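Local coordinates for protein response regulator (Caulobacter vibrioides, PDB 3N0R) that probably serves as a stress response regulator that, through a sigma-like domain controlled by a receiver domain, sequesters an anti-sigma factor, at residues A[49-54]-A[78-83]. The protein carries 1 engineered substitution. Residues are numbered along the deposited sequence; the frame is centred on the assembly and turned at random.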
# COMPACT_ATOMS: atom_id res chain seq x y z
N ASP A 49 9.66 2.11 4.73
CA ASP A 49 10.08 1.75 6.08
C ASP A 49 10.95 2.85 6.69
O ASP A 49 10.81 3.20 7.87
CB ASP A 49 10.87 0.45 6.08
CG ASP A 49 10.00 -0.77 5.83
OD1 ASP A 49 8.76 -0.67 5.93
OD2 ASP A 49 10.58 -1.85 5.57
N HIS A 50 11.87 3.38 5.89
CA HIS A 50 12.79 4.39 6.38
C HIS A 50 12.02 5.64 6.80
O HIS A 50 12.30 6.23 7.85
CB HIS A 50 13.80 4.72 5.29
CG HIS A 50 14.88 5.65 5.74
ND1 HIS A 50 15.48 6.54 4.88
CD2 HIS A 50 15.49 5.81 6.94
CE1 HIS A 50 16.41 7.22 5.54
NE2 HIS A 50 16.44 6.78 6.78
N TYR A 51 11.06 6.05 5.98
CA TYR A 51 10.32 7.27 6.29
C TYR A 51 9.56 7.11 7.61
O TYR A 51 9.48 8.04 8.42
CB TYR A 51 9.37 7.64 5.15
CG TYR A 51 10.03 8.13 3.87
CD1 TYR A 51 11.42 8.22 3.75
CD2 TYR A 51 9.25 8.52 2.79
CE1 TYR A 51 12.00 8.68 2.57
CE2 TYR A 51 9.83 8.97 1.62
CZ TYR A 51 11.20 9.05 1.52
OH TYR A 51 11.78 9.49 0.35
N VAL A 52 9.00 5.92 7.83
CA VAL A 52 8.31 5.65 9.08
C VAL A 52 9.28 5.66 10.27
O VAL A 52 8.99 6.24 11.32
CB VAL A 52 7.54 4.32 9.02
CG1 VAL A 52 7.03 3.93 10.41
CG2 VAL A 52 6.40 4.43 8.03
N ARG A 53 10.45 5.04 10.11
CA ARG A 53 11.42 4.99 11.19
C ARG A 53 11.84 6.40 11.62
O ARG A 53 11.97 6.69 12.81
CB ARG A 53 12.64 4.16 10.78
CG ARG A 53 13.60 3.88 11.93
CD ARG A 53 14.70 2.92 11.50
NE ARG A 53 15.54 3.47 10.43
CZ ARG A 53 16.58 4.27 10.65
NH1 ARG A 53 16.91 4.62 11.88
NH2 ARG A 53 17.30 4.72 9.62
N VAL A 54 12.06 7.28 10.64
CA VAL A 54 12.43 8.66 10.93
C VAL A 54 11.33 9.36 11.73
O VAL A 54 11.62 10.06 12.72
CB VAL A 54 12.73 9.43 9.64
CG1 VAL A 54 12.80 10.94 9.91
CG2 VAL A 54 14.02 8.91 9.00
N ARG A 78 -0.51 12.42 10.62
CA ARG A 78 -0.30 13.84 10.44
C ARG A 78 1.18 14.21 10.57
O ARG A 78 1.72 14.98 9.78
CB ARG A 78 -1.17 14.62 11.43
CG ARG A 78 -1.02 16.12 11.34
CD ARG A 78 -2.00 16.81 12.29
NE ARG A 78 -1.90 18.26 12.22
CZ ARG A 78 -2.55 19.10 13.02
NH1 ARG A 78 -3.36 18.63 13.96
NH2 ARG A 78 -2.40 20.41 12.86
N VAL A 79 1.84 13.66 11.59
CA VAL A 79 3.28 13.89 11.77
C VAL A 79 4.07 13.37 10.56
O VAL A 79 4.96 14.06 10.05
CB VAL A 79 3.77 13.24 13.08
CG1 VAL A 79 5.28 13.09 13.08
CG2 VAL A 79 3.29 14.09 14.27
N PHE A 80 3.73 12.17 10.10
CA PHE A 80 4.39 11.61 8.92
C PHE A 80 4.26 12.56 7.72
O PHE A 80 5.23 12.81 7.00
CB PHE A 80 3.76 10.25 8.60
CG PHE A 80 4.40 9.55 7.43
CD1 PHE A 80 3.99 9.82 6.13
CD2 PHE A 80 5.42 8.62 7.63
CE1 PHE A 80 4.57 9.17 5.06
CE2 PHE A 80 6.00 7.95 6.56
CZ PHE A 80 5.59 8.24 5.27
N HIS A 81 3.07 13.11 7.53
CA HIS A 81 2.83 14.05 6.44
C HIS A 81 3.58 15.37 6.60
O HIS A 81 4.04 15.95 5.62
CB HIS A 81 1.34 14.28 6.27
CG HIS A 81 0.67 13.25 5.43
ND1 HIS A 81 0.11 13.56 4.21
CD2 HIS A 81 0.51 11.91 5.59
CE1 HIS A 81 -0.38 12.46 3.66
NE2 HIS A 81 -0.13 11.44 4.46
N ALA A 82 3.68 15.87 7.83
CA ALA A 82 4.46 17.09 8.09
C ALA A 82 5.93 16.89 7.71
O ALA A 82 6.56 17.78 7.13
CB ALA A 82 4.33 17.50 9.56
N ILE A 83 6.48 15.73 8.06
CA ILE A 83 7.88 15.45 7.79
C ILE A 83 8.14 15.24 6.30
O ILE A 83 9.07 15.82 5.75
CB ILE A 83 8.39 14.24 8.59
CG1 ILE A 83 8.35 14.54 10.09
CG2 ILE A 83 9.80 13.86 8.16
CD1 ILE A 83 8.57 13.32 10.99
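With its CG anti to the backbone N (chi1 -177°), F80 sends its ring from helix 72-84 to the backbone of helix 45-60, where it arrives between Y51 and V52. Y51 has the other setting, CG anti to its own carbonyl carbon (chi1 -70°), which turns its phenol end away from 78-83 and leaves the CB to do the touching. The distances locate the meeting point: F80 CE2 lies 3.7 Å from Y51 CB, and F80 CZ is almost as near that carbon. On the V52 side, F80 CE2 is 3.8 Å from V52 CG2. The outer end of the phenyl ring therefore makes the contact. F80 CE2 also comes within 3.8 Å of Y51 C, so the ring reaches the main chain itself; V52 N lies at its edge, in plane. The V52 and F80 side chains cross at about a right angle. Of the CA atoms of 49-54 and 78-83, those of V52 and F80 come nearest, 7.1 Å apart. Between the segments there is no hydrogen bond, and the packing is apolar. F80 gives the largest single share of the 189 Å² that the two segments bury on each other, counting both; V54 and I83, whose side chains come no nearer than about 4.5 Å to the opposing segment, add as much together.

W84, just beyond 78-83, adds polar and aromatic links: its NE1 hydrogen-bonds to Y51 O, its ring stacks with that of Y51, and it meets the F80 ring with planes at about 45°. I34 of helix 31-42 touches both V52 and F80, and A38 adds to the packing on F80. A buried phenylalanine thus joins three helices, an arrangement characteristic of the hydrophobic core of an all-helical bundle, here within the sigma2-like part of PhyR.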